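Local atomic coordinates of F-actin-capping protein subunit alpha (Dictyostelium discoideum, PDB entry 4AKR), a protein that binds the fast-growing barbed ends of actin filaments independently of calcium and blocks subunit exchange there without severing the filaments. Residues Glu120-Tyr125 / Ser135-Thr140; Ser169-Thr174 / Gly229-Asn234. All blocks are in the same frame, centred on the assembly; numbering follows the deposited sequence.

Contact 1 of 2, residues Glu120-Tyr125 / Ser135-Thr140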
loop_
_atom_site.group_PDB
_atom_site.type_symbol
_atom_site.label_atom_id
_atom_site.label_comp_id
_atom_site.label_asym_id
_atom_site.label_seq_id
_atom_site.Cartn_x
_atom_site.Cartn_y
_atom_site.Cartn_z
ATOM N N GLU A 120 34.877 -3.760 1.806
ATOM C CA GLU A 120 35.049 -5.219 1.902
ATOM C C GLU A 120 33.963 -5.829 2.788
ATOM O O GLU A 120 33.415 -6.892 2.492
ATOM C CB GLU A 120 36.410 -5.600 2.510
ATOM C CG GLU A 120 37.649 -5.301 1.669
ATOM C CD GLU A 120 38.932 -5.865 2.297
ATOM O OE1 GLU A 120 39.078 -5.793 3.544
ATOM O OE2 GLU A 120 39.799 -6.372 1.547
ATOM N N GLU A 121 33.670 -5.154 3.893
ATOM C CA GLU A 121 32.670 -5.643 4.828
ATOM C C GLU A 121 31.240 -5.528 4.294
ATOM O O GLU A 121 30.432 -6.445 4.467
ATOM C CB GLU A 121 32.807 -4.902 6.165
ATOM C CG GLU A 121 34.160 -5.101 6.837
ATOM C CD GLU A 121 34.489 -6.572 7.048
ATOM O OE1 GLU A 121 33.661 -7.292 7.659
ATOM O OE2 GLU A 121 35.575 -7.010 6.605
ATOM N N ALA A 122 30.926 -4.413 3.640
ATOM C CA ALA A 122 29.586 -4.232 3.091
ATOM C C ALA A 122 29.300 -5.310 2.047
ATOM O O ALA A 122 28.194 -5.847 1.975
ATOM C CB ALA A 122 29.455 -2.847 2.467
ATOM N N THR A 123 30.312 -5.637 1.250
ATOM C CA THR A 123 30.166 -6.647 0.213
ATOM C C THR A 123 29.826 -8.013 0.812
ATOM O O THR A 123 28.842 -8.634 0.408
ATOM C CB THR A 123 31.451 -6.740 -0.653
ATOM O OG1 THR A 123 31.724 -5.459 -1.236
ATOM C CG2 THR A 123 31.270 -7.740 -1.772
ATOM N N LYS A 124 30.623 -8.471 1.776
ATOM C CA LYS A 124 30.372 -9.758 2.432
ATOM C C LYS A 124 29.030 -9.762 3.172
ATOM O O LYS A 124 28.279 -10.736 3.124
ATOM C CB LYS A 124 31.497 -10.082 3.426
ATOM C CG LYS A 124 32.861 -10.285 2.770
ATOM C CD LYS A 124 33.983 -10.559 3.794
ATOM C CE LYS A 124 34.349 -9.317 4.594
ATOM N NZ LYS A 124 35.573 -9.494 5.447
ATOM N N TYR A 125 28.738 -8.678 3.876
ATOM C CA TYR A 125 27.484 -8.577 4.609
ATOM C C TYR A 125 26.318 -8.694 3.632
ATOM O O TYR A 125 25.371 -9.428 3.866
ATOM C CB TYR A 125 27.409 -7.242 5.349
ATOM C CG TYR A 125 26.123 -7.047 6.123
ATOM C CD1 TYR A 125 25.800 -7.871 7.201
ATOM C CD2 TYR A 125 25.214 -6.050 5.758
ATOM C CE1 TYR A 125 24.598 -7.709 7.894
ATOM C CE2 TYR A 125 24.011 -5.878 6.443
ATOM C CZ TYR A 125 23.708 -6.712 7.508
ATOM O OH TYR A 125 22.513 -6.558 8.166
ATOM N N SER A 135 25.308 -3.467 -3.351
ATOM C CA SER A 135 25.773 -2.480 -2.387
ATOM C C SER A 135 26.587 -1.331 -2.985
ATOM O O SER A 135 27.022 -1.385 -4.135
ATOM C CB SER A 135 26.622 -3.172 -1.326
ATOM O OG SER A 135 27.763 -3.761 -1.925
ATOM N N ALA A 136 26.790 -0.294 -2.178
ATOM C CA ALA A 136 27.559 0.872 -2.578
ATOM C C ALA A 136 28.100 1.568 -1.325
ATOM O O ALA A 136 27.345 1.879 -0.401
ATOM C CB ALA A 136 26.686 1.822 -3.382
ATOM N N VAL A 137 29.409 1.798 -1.296
ATOM C CA VAL A 137 30.056 2.453 -0.168
ATOM C C VAL A 137 30.809 3.701 -0.630
ATOM O O VAL A 137 31.728 3.629 -1.450
ATOM C CB VAL A 137 31.037 1.494 0.539
ATOM C CG1 VAL A 137 31.626 2.169 1.780
ATOM C CG2 VAL A 137 30.315 0.209 0.924
ATOM N N TYR A 138 30.400 4.843 -0.092
ATOM C CA TYR A 138 30.982 6.131 -0.436
ATOM C C TYR A 138 31.772 6.678 0.745
ATOM O O TYR A 138 31.577 6.253 1.879
ATOM C CB TYR A 138 29.868 7.110 -0.787
ATOM C CG TYR A 138 28.887 6.590 -1.813
ATOM C CD1 TYR A 138 29.222 6.542 -3.168
ATOM C CD2 TYR A 138 27.612 6.168 -1.435
ATOM C CE1 TYR A 138 28.301 6.092 -4.126
ATOM C CE2 TYR A 138 26.681 5.711 -2.380
ATOM C CZ TYR A 138 27.030 5.683 -3.721
ATOM O OH TYR A 138 26.104 5.293 -4.660
ATOM N N GLY A 139 32.667 7.622 0.477
ATOM C CA GLY A 139 33.456 8.211 1.543
ATOM C C GLY A 139 33.692 9.691 1.317
ATOM O O GLY A 139 33.719 10.152 0.175
ATOM N N THR A 140 33.863 10.440 2.403
ATOM C CA THR A 140 34.105 11.873 2.303
ATOM C C THR A 140 34.550 12.444 3.645
ATOM O O THR A 140 34.210 11.907 4.702
ATOM C CB THR A 140 32.847 12.621 1.849
ATOM O OG1 THR A 140 33.166 13.996 1.615
ATOM C CG2 THR A 140 31.773 12.544 2.918
#
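Ala122 meets Val137 where helix 112-129 packs on strand 134-142, a helix-on-sheet contact in the F-actin-capping protein alpha fold. The strand lies at one margin, within this chain, of a five-stranded antiparallel sheet, and the helix runs almost antiparallel to it: the segment axes make an angle of 164° and approach to 8.4 Å. Compact side chains, Ala122, Ser135 and Val137, face each other here, in keeping with the short axis separation. The methyl CB of Ala122 touches CG2 of Val137 at 3.5 Å, a single methyl-to-methyl contact. The torsion of the valine selects the branch: CG1 stands anti to the backbone N (chi1 -176°), which leaves CG2, beside that N, to face the helix. Beyond this pair the alanine also packs on Phe225 of helix 217-248, and the valine on Phe118 of the same helix 112-129 and Ile148 of strand 145-158. Ser135, two residues earlier on the strand, brings its hydroxyl beside the same helical turn, OG 4.3 Å from CA of Thr123. The threonine hydroxyl is bonded within its own helix, to the carbonyl of Asp119; both hydroxyls also make weak hydrogen bonds to Lys83, and Thr123 OG1 remains 4.4 Å from Ser135 OG.

Contact 2 of 2, residues Ser169-Thr174 / Gly229-Asn234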
loop_
_atom_site.group_PDB
_atom_site.type_symbol
_atom_site.label_atom_id
_atom_site.label_comp_id
_atom_site.label_asym_id
_atom_site.label_seq_id
_atom_site.Cartn_x
_atom_site.Cartn_y
_atom_site.Cartn_z
ATOM N N SER A 169 18.499 -0.084 2.753
ATOM C CA SER A 169 19.233 0.222 3.976
ATOM C C SER A 169 20.283 1.271 3.644
ATOM O O SER A 169 21.028 1.128 2.673
ATOM C CB SER A 169 19.942 -1.018 4.537
ATOM O OG SER A 169 19.040 -1.932 5.121
ATOM N N VAL A 170 20.321 2.341 4.432
ATOM C CA VAL A 170 21.315 3.392 4.242
ATOM C C VAL A 170 21.900 3.696 5.612
ATOM O O VAL A 170 21.225 4.274 6.477
ATOM C CB VAL A 170 20.701 4.684 3.646
ATOM C CG1 VAL A 170 21.741 5.792 3.633
ATOM C CG2 VAL A 170 20.206 4.424 2.221
ATOM N N TRP A 171 23.143 3.261 5.817
ATOM C CA TRP A 171 23.849 3.476 7.079
ATOM C C TRP A 171 24.954 4.488 6.884
ATOM O O TRP A 171 25.831 4.320 6.031
ATOM C CB TRP A 171 24.466 2.178 7.606
ATOM C CG TRP A 171 23.476 1.222 8.193
ATOM C CD1 TRP A 171 22.758 0.272 7.528
ATOM C CD2 TRP A 171 23.042 1.175 9.557
ATOM N NE1 TRP A 171 21.899 -0.363 8.393
ATOM C CE2 TRP A 171 22.053 0.173 9.645
ATOM C CE3 TRP A 171 23.391 1.889 10.714
ATOM C CZ2 TRP A 171 21.404 -0.137 10.840
ATOM C CZ3 TRP A 171 22.747 1.583 11.905
ATOM C CH2 TRP A 171 21.762 0.575 11.959
ATOM N N THR A 172 24.917 5.536 7.691
ATOM C CA THR A 172 25.912 6.591 7.619
ATOM C C THR A 172 26.800 6.490 8.838
ATOM O O THR A 172 26.334 6.673 9.959
ATOM C CB THR A 172 25.229 7.947 7.589
ATOM O OG1 THR A 172 24.337 7.986 6.467
ATOM C CG2 THR A 172 26.252 9.058 7.487
ATOM N N CYS A 173 28.079 6.204 8.612
ATOM C CA CYS A 173 29.036 6.034 9.697
ATOM C C CYS A 173 30.056 7.163 9.781
ATOM O O CYS A 173 30.842 7.377 8.851
ATOM C CB CYS A 173 29.761 4.702 9.523
ATOM S SG CYS A 173 28.662 3.357 9.028
ATOM N N THR A 174 30.053 7.864 10.914
ATOM C CA THR A 174 30.958 8.987 11.132
ATOM C C THR A 174 31.956 8.705 12.252
ATOM O O THR A 174 31.610 8.113 13.280
ATOM C CB THR A 174 30.165 10.265 11.461
ATOM O OG1 THR A 174 29.239 10.541 10.401
ATOM C CG2 THR A 174 31.103 11.444 11.593
ATOM N N GLY A 229 24.994 -5.017 11.627
ATOM C CA GLY A 229 24.348 -6.298 11.377
ATOM C C GLY A 229 23.461 -6.773 12.516
ATOM O O GLY A 229 22.462 -7.459 12.298
ATOM N N LYS A 230 23.841 -6.406 13.735
ATOM C CA LYS A 230 23.092 -6.772 14.923
ATOM C C LYS A 230 21.814 -5.948 14.958
ATOM O O LYS A 230 20.733 -6.470 15.221
ATOM C CB LYS A 230 23.927 -6.491 16.175
ATOM C CG LYS A 230 23.283 -6.974 17.468
ATOM C CD LYS A 230 23.490 -5.967 18.594
ATOM C CE LYS A 230 22.808 -6.412 19.881
ATOM N NZ LYS A 230 23.445 -7.629 20.462
ATOM N N ALA A 231 21.947 -4.653 14.688
ATOM C CA ALA A 231 20.795 -3.768 14.677
ATOM C C ALA A 231 19.752 -4.253 13.669
ATOM O O ALA A 231 18.566 -4.315 13.989
ATOM C CB ALA A 231 21.226 -2.356 14.341
ATOM N N GLU A 232 20.197 -4.606 12.460
ATOM C CA GLU A 232 19.287 -5.083 11.417
ATOM C C GLU A 232 18.674 -6.442 11.743
ATOM O O GLU A 232 17.529 -6.719 11.370
ATOM C CB GLU A 232 19.992 -5.136 10.055
ATOM C CG GLU A 232 20.451 -3.771 9.542
ATOM C CD GLU A 232 20.648 -3.721 8.025
ATOM O OE1 GLU A 232 20.965 -4.765 7.419
ATOM O OE2 GLU A 232 20.500 -2.626 7.446
ATOM N N LEU A 233 19.427 -7.294 12.431
ATOM C CA LEU A 233 18.909 -8.602 12.822
ATOM C C LEU A 233 17.753 -8.379 13.791
ATOM O O LEU A 233 16.698 -8.995 13.675
ATOM C CB LEU A 233 19.994 -9.438 13.512
ATOM C CG LEU A 233 19.469 -10.600 14.363
ATOM C CD1 LEU A 233 18.554 -11.481 13.529
ATOM C CD2 LEU A 233 20.642 -11.397 14.924
ATOM N N ASN A 234 17.964 -7.487 14.752
ATOM C CA ASN A 234 16.936 -7.176 15.728
ATOM C C ASN A 234 15.707 -6.589 15.063
ATOM O O ASN A 234 14.583 -6.978 15.376
ATOM C CB ASN A 234 17.473 -6.213 16.782
ATOM C CG ASN A 234 18.389 -6.899 17.768
ATOM O OD1 ASN A 234 18.216 -8.081 18.057
ATOM N ND2 ASN A 234 19.356 -6.165 18.304
#
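Trp171 lays the benzene end of its indole by the methyl of Ala231 and turns its pyrrole N-H to the carboxylate of Glu232, joining strand 163-175, the middle of the five-stranded antiparallel sheet, to the long helix 217-248 that crosses it. In this helix-on-sheet packing of the capping protein alpha fold the segment axes are 11.7 Å apart, a gap spanned by the indole of Trp171 and the extended chain of Glu232. The apolar part is CH2 of Trp171 at 3.8 Å from CB of Ala231. The polar part converges on one oxygen: OE2 of Glu232 accepts from NE1 of Trp171 at 2.8 Å, with a nearly straight N-H...O angle of 164°, and from OG of Ser169 at 2.8 Å. The oxygen lies close to the indole plane, at the ring edge, whereas ring and carboxylate planes are 55° apart. Beyond CG the glutamate chain carries its acid group from the helix to the strand. OE1 has its own bonds, to the hydroxyls of Tyr125 and Tyr130, so both oxygens of this buried group are engaged. The two donors to OE2 come from opposite faces of the carboxylate, with Ser169 OG on the syn side, 35° out of its plane.

Overall arrangement
The two contacts follow one another along the chain and show how one antiparallel sheet can receive two helices at different separations (8.4 and 11.7 Å between segment axes). Contact 1 sets helix 112-129 against an outermost strand through compact side chains; contact 2 spans a wider gap from the central strand to helix 217-248. Their centres are 12 Å apart, and they meet directly: Tyr125 OH of 120-125 lies 2.5 Å from Glu232 OE1 of 229-234, a probable hydrogen bond. The same hydroxyl also bonds a basic side chain of the other protein chain in the assembly, which puts this junction of helices and sheet beside the subunit interface.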